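Local coordinates for protein phosphoribosylformylglycinamidine synthase 2 (Thermus thermophilus, PDB 3VIU) that binds adenosine-5'-diphosphate and a magnesium ion, as a member of the PurM-like (AIR synthase-related) family with two pairs of related N- and C-terminal domains, at residues T696-P700 against G701-E705; W706-E709 against E710-S713. All coordinates share one frame; numbering follows the deposited sequence.

Contacts 1 and 2 follow one another along the last strands and the final helix of the chain, with centres about 17 Å apart. Contact 1 is the two-residue turn and the paired arms of the hairpin made by strands 694-699 and 702-707, the second of which is an outermost strand of its sheet; contact 2 is the place where that second strand gives way to helix 708-723. They meet where Val697 CG2 packs against Trp706 CZ3 at 4.2 Å. Their centres lie about 40 and 32 Å from the centre of the chain, and none of their residues belongs to the adenosine-5'-diphosphate pocket or the magnesium site.

Contact 1. Residues T696-P700 against G701-E705; sequences TVLTP and GGVLE
A tight antiparallel beta hairpin, closed by a type I turn from Thr699 to Gly702, joins these neighbouring segments at the margin of a mixed sheet; on its inner side strand 694-699 pairs with strand 641-644. Val697 and Leu704 form a hydrogen-bonded pair, with Val697 N to Leu704 O and Leu704 N to Val697 O both 2.8 Å. At the turn Gly702 N donates to Thr699 O. Thr699 OG1 stands between its own backbone N and carbonyl carbon (chi1 64°), a position from which it donates to Gly702 O at 2.7 Å and accepts from Gly701 N at 3.2 Å. Pro700, with its fixed phi, suits the first corner, and Gly702 adopts a positive phi (126°) that is easy for glycine. On one face the Leu698 and Val703 side chains cross at about a right angle, CD1 of the first 3.6 Å from CG2 of the second, and Val703 CG1 meets Thr696 CG2. On that same face Thr696 OG1 donates to Glu705 OE1 at 3.0 Å, tilted from the carboxylate plane. On the other, Thr699 CG2 lies 4.0 Å from Leu704 CD1, beside Val697. Thr699 thus binds Gly702 through N, O and OG1, one threonine satisfying most of the turn's polar groups.

Contact 2. Residues W706-E709 against E710-S713; sequences WSLE and ELLS
Glu710 reaches back along Ser707 from CB to OE2, while OE1 turns to Trp706. CB lies 3.7 Å from Ser707 OG. CG, set between the backbone N and the carbonyl carbon of its own residue (chi1 64°), rests against Ser707 O and OG, and the extended chain beyond carries the carboxylate back past the start of the helix. There OE2 takes two donors: Ser707 N at 2.9 Å, in a nearly straight bond (172°), and Ser707 OG at 3.3 Å. They come from opposite faces of the carboxylate plane, both on its anti side, which should limit rotation of the group. The other oxygen, OE1, lies at the edge of the Trp706 ring, 3.9 Å from CD1, and forms a salt bridge with Arg396 of helix 391-399.

In return Glu710 N donates to Ser707 OG at 3.2 Å. This reciprocal pattern is a capping box, with Ser707 as the N-cap of helix 708-723: the short serine hydroxyl can turn back onto an amide of the first turn, while glutamate three residues on is long enough to reach the N-cap amide. A negative charge at this end would also be favoured by the helix dipole. Further along, Leu708 O and Glu709 O accept from Leu712 N and Ser713 N, the regular bonds of the helix.

On the apolar side of this first turn, Leu711 CG packs 3.8 Å from Trp706 CB, and CD2 makes an off-centre CH-pi contact with the five-membered ring, 4.3 Å from its centroid. The indole NE1 is bonded to Gln392 O, and Leu395 of helix 391-399 touches both Trp706 and Leu711, a buried setting that suits a broad ring and a branched aliphatic chain.

Contact 1. Residues T696-P700 against G701-E705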
loop_
_atom_site.group_PDB
_atom_site.type_symbol
_atom_site.label_atom_id
_atom_site.label_comp_id
_atom_site.label_asym_id
_atom_site.label_seq_id
_atom_site.Cartn_x
_atom_site.Cartn_y
_atom_site.Cartn_z
ATOM N N THR A 696 20.895 28.032 6.723
ATOM C CA THR A 696 20.988 29.137 7.671
ATOM C C THR A 696 19.594 29.635 8.047
ATOM O O THR A 696 18.785 29.971 7.177
ATOM C CB THR A 696 21.814 30.287 7.064
ATOM O OG1 THR A 696 23.115 29.801 6.724
ATOM C CG2 THR A 696 21.954 31.444 8.050
ATOM N N VAL A 697 19.317 29.690 9.348
ATOM C CA VAL A 697 18.004 30.105 9.817
ATOM C C VAL A 697 18.039 31.245 10.824
ATOM O O VAL A 697 18.551 31.091 11.935
ATOM C CB VAL A 697 17.246 28.919 10.478
ATOM C CG1 VAL A 697 15.838 29.363 10.866
ATOM C CG2 VAL A 697 17.204 27.710 9.527
ATOM N N LEU A 698 17.488 32.390 10.436
ATOM C CA LEU A 698 17.446 33.529 11.335
ATOM C C LEU A 698 16.195 33.406 12.194
ATOM O O LEU A 698 15.100 33.162 11.685
ATOM C CB LEU A 698 17.420 34.849 10.551
ATOM C CG LEU A 698 17.276 36.131 11.386
ATOM C CD1 LEU A 698 18.442 36.280 12.340
ATOM C CD2 LEU A 698 17.198 37.329 10.472
ATOM N N THR A 699 16.377 33.536 13.504
ATOM C CA THR A 699 15.273 33.476 14.460
ATOM C C THR A 699 15.370 34.770 15.260
ATOM O O THR A 699 16.394 35.451 15.228
ATOM C CB THR A 699 15.416 32.306 15.465
ATOM O OG1 THR A 699 16.583 32.516 16.269
ATOM C CG2 THR A 699 15.531 30.977 14.751
ATOM N N PRO A 700 14.308 35.123 15.998
ATOM C CA PRO A 700 14.354 36.356 16.789
ATOM C C PRO A 700 15.495 36.326 17.814
ATOM O O PRO A 700 15.879 37.364 18.357
ATOM C CB PRO A 700 12.983 36.387 17.464
ATOM C CG PRO A 700 12.106 35.625 16.516
ATOM C CD PRO A 700 12.987 34.475 16.100
ATOM N N GLY A 701 16.037 35.136 18.069
ATOM C CA GLY A 701 17.109 35.011 19.040
ATOM C C GLY A 701 18.498 34.770 18.479
ATOM O O GLY A 701 19.409 34.394 19.213
ATOM N N GLY A 702 18.669 34.979 17.181
ATOM C CA GLY A 702 19.971 34.771 16.578
ATOM C C GLY A 702 19.900 33.829 15.395
ATOM O O GLY A 702 18.833 33.325 15.050
ATOM N N VAL A 703 21.051 33.580 14.784
ATOM C CA VAL A 703 21.149 32.714 13.621
ATOM C C VAL A 703 21.576 31.289 13.949
ATOM O O VAL A 703 22.564 31.060 14.641
ATOM C CB VAL A 703 22.147 33.299 12.600
ATOM C CG1 VAL A 703 22.424 32.294 11.495
ATOM C CG2 VAL A 703 21.590 34.586 12.018
ATOM N N LEU A 704 20.812 30.331 13.447
ATOM C CA LEU A 704 21.122 28.923 13.640
ATOM C C LEU A 704 21.756 28.529 12.312
ATOM O O LEU A 704 21.288 28.961 11.260
ATOM C CB LEU A 704 19.841 28.124 13.868
ATOM C CG LEU A 704 19.026 28.434 15.124
ATOM C CD1 LEU A 704 17.727 27.616 15.106
ATOM C CD2 LEU A 704 19.851 28.114 16.362
ATOM N N GLU A 705 22.815 27.726 12.351
ATOM C CA GLU A 705 23.495 27.332 11.125
ATOM C C GLU A 705 24.112 25.937 11.112
ATOM O O GLU A 705 24.680 25.480 12.096
ATOM C CB GLU A 705 24.575 28.360 10.796
ATOM C CG GLU A 705 25.403 28.013 9.578
ATOM C CD GLU A 705 26.161 29.212 9.033
ATOM O OE1 GLU A 705 25.509 30.155 8.517
ATOM O OE2 GLU A 705 27.408 29.215 9.126
#

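Contact 2. Residues W706-E709 against E710-S713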
loop_
_atom_site.group_PDB
_atom_site.type_symbol
_atom_site.label_atom_id
_atom_site.label_comp_id
_atom_site.label_asym_id
_atom_site.label_seq_id
_atom_site.Cartn_x
_atom_site.Cartn_y
_atom_site.Cartn_z
ATOM N N TRP A 706 23.999 25.274 9.967
ATOM C CA TRP A 706 24.554 23.936 9.768
ATOM C C TRP A 706 25.169 23.872 8.373
ATOM O O TRP A 706 24.659 24.494 7.432
ATOM C CB TRP A 706 23.464 22.879 9.832
ATOM C CG TRP A 706 22.738 22.790 11.118
ATOM C CD1 TRP A 706 23.002 21.943 12.152
ATOM C CD2 TRP A 706 21.552 23.507 11.481
ATOM N NE1 TRP A 706 22.046 22.075 13.132
ATOM C CE2 TRP A 706 21.143 23.029 12.745
ATOM C CE3 TRP A 706 20.793 24.504 10.858
ATOM C CZ2 TRP A 706 20.011 23.510 13.396
ATOM C CZ3 TRP A 706 19.670 24.984 11.506
ATOM C CH2 TRP A 706 19.288 24.484 12.764
ATOM N N SER A 707 26.262 23.131 8.231
ATOM C CA SER A 707 26.871 22.976 6.922
ATOM C C SER A 707 26.066 21.852 6.268
ATOM O O SER A 707 25.504 21.006 6.964
ATOM C CB SER A 707 28.341 22.569 7.058
ATOM O OG SER A 707 28.457 21.319 7.724
ATOM N N LEU A 708 25.986 21.833 4.946
ATOM C CA LEU A 708 25.227 20.769 4.294
ATOM C C LEU A 708 25.914 19.440 4.560
ATOM O O LEU A 708 25.281 18.389 4.565
ATOM C CB LEU A 708 25.109 21.018 2.786
ATOM C CG LEU A 708 24.428 22.320 2.343
ATOM C CD1 LEU A 708 23.904 22.137 0.929
ATOM C CD2 LEU A 708 23.274 22.679 3.274
ATOM N N GLU A 709 27.216 19.495 4.799
ATOM C CA GLU A 709 27.979 18.283 5.081
ATOM C C GLU A 709 27.499 17.558 6.338
ATOM O O GLU A 709 27.210 16.366 6.291
ATOM C CB GLU A 709 29.467 18.610 5.233
ATOM C CG GLU A 709 30.325 18.232 4.037
ATOM C CD GLU A 709 31.812 18.425 4.315
ATOM O OE1 GLU A 709 32.226 19.585 4.552
ATOM O OE2 GLU A 709 32.563 17.421 4.305
ATOM N N GLU A 710 27.421 18.277 7.454
ATOM C CA GLU A 710 26.997 17.671 8.714
ATOM C C GLU A 710 25.558 17.184 8.701
ATOM O O GLU A 710 25.235 16.204 9.366
ATOM C CB GLU A 710 27.217 18.634 9.890
ATOM C CG GLU A 710 26.407 19.920 9.865
ATOM C CD GLU A 710 26.795 20.870 10.995
ATOM O OE1 GLU A 710 26.592 20.517 12.184
ATOM O OE2 GLU A 710 27.306 21.969 10.694
ATOM N N LEU A 711 24.700 17.864 7.944
ATOM C CA LEU A 711 23.302 17.466 7.838
ATOM C C LEU A 711 23.265 16.159 7.055
ATOM O O LEU A 711 22.595 15.192 7.431
ATOM C CB LEU A 711 22.496 18.538 7.097
ATOM C CG LEU A 711 22.281 19.889 7.795
ATOM C CD1 LEU A 711 21.526 20.832 6.872
ATOM C CD2 LEU A 711 21.507 19.696 9.099
ATOM N N LEU A 712 24.022 16.145 5.969
ATOM C CA LEU A 712 24.115 14.993 5.091
ATOM C C LEU A 712 24.670 13.742 5.782
ATOM O O LEU A 712 24.062 12.676 5.702
ATOM C CB LEU A 712 24.975 15.347 3.872
ATOM C CG LEU A 712 24.941 14.362 2.703
ATOM C CD1 LEU A 712 23.521 14.278 2.130
ATOM C CD2 LEU A 712 25.921 14.819 1.632
ATOM N N SER A 713 25.806 13.851 6.467
ATOM C CA SER A 713 26.372 12.664 7.108
ATOM C C SER A 713 25.478 12.133 8.216
ATOM O O SER A 713 25.328 10.920 8.380
ATOM C CB SER A 713 27.773 12.948 7.659
ATOM O OG SER A 713 27.744 13.940 8.666
#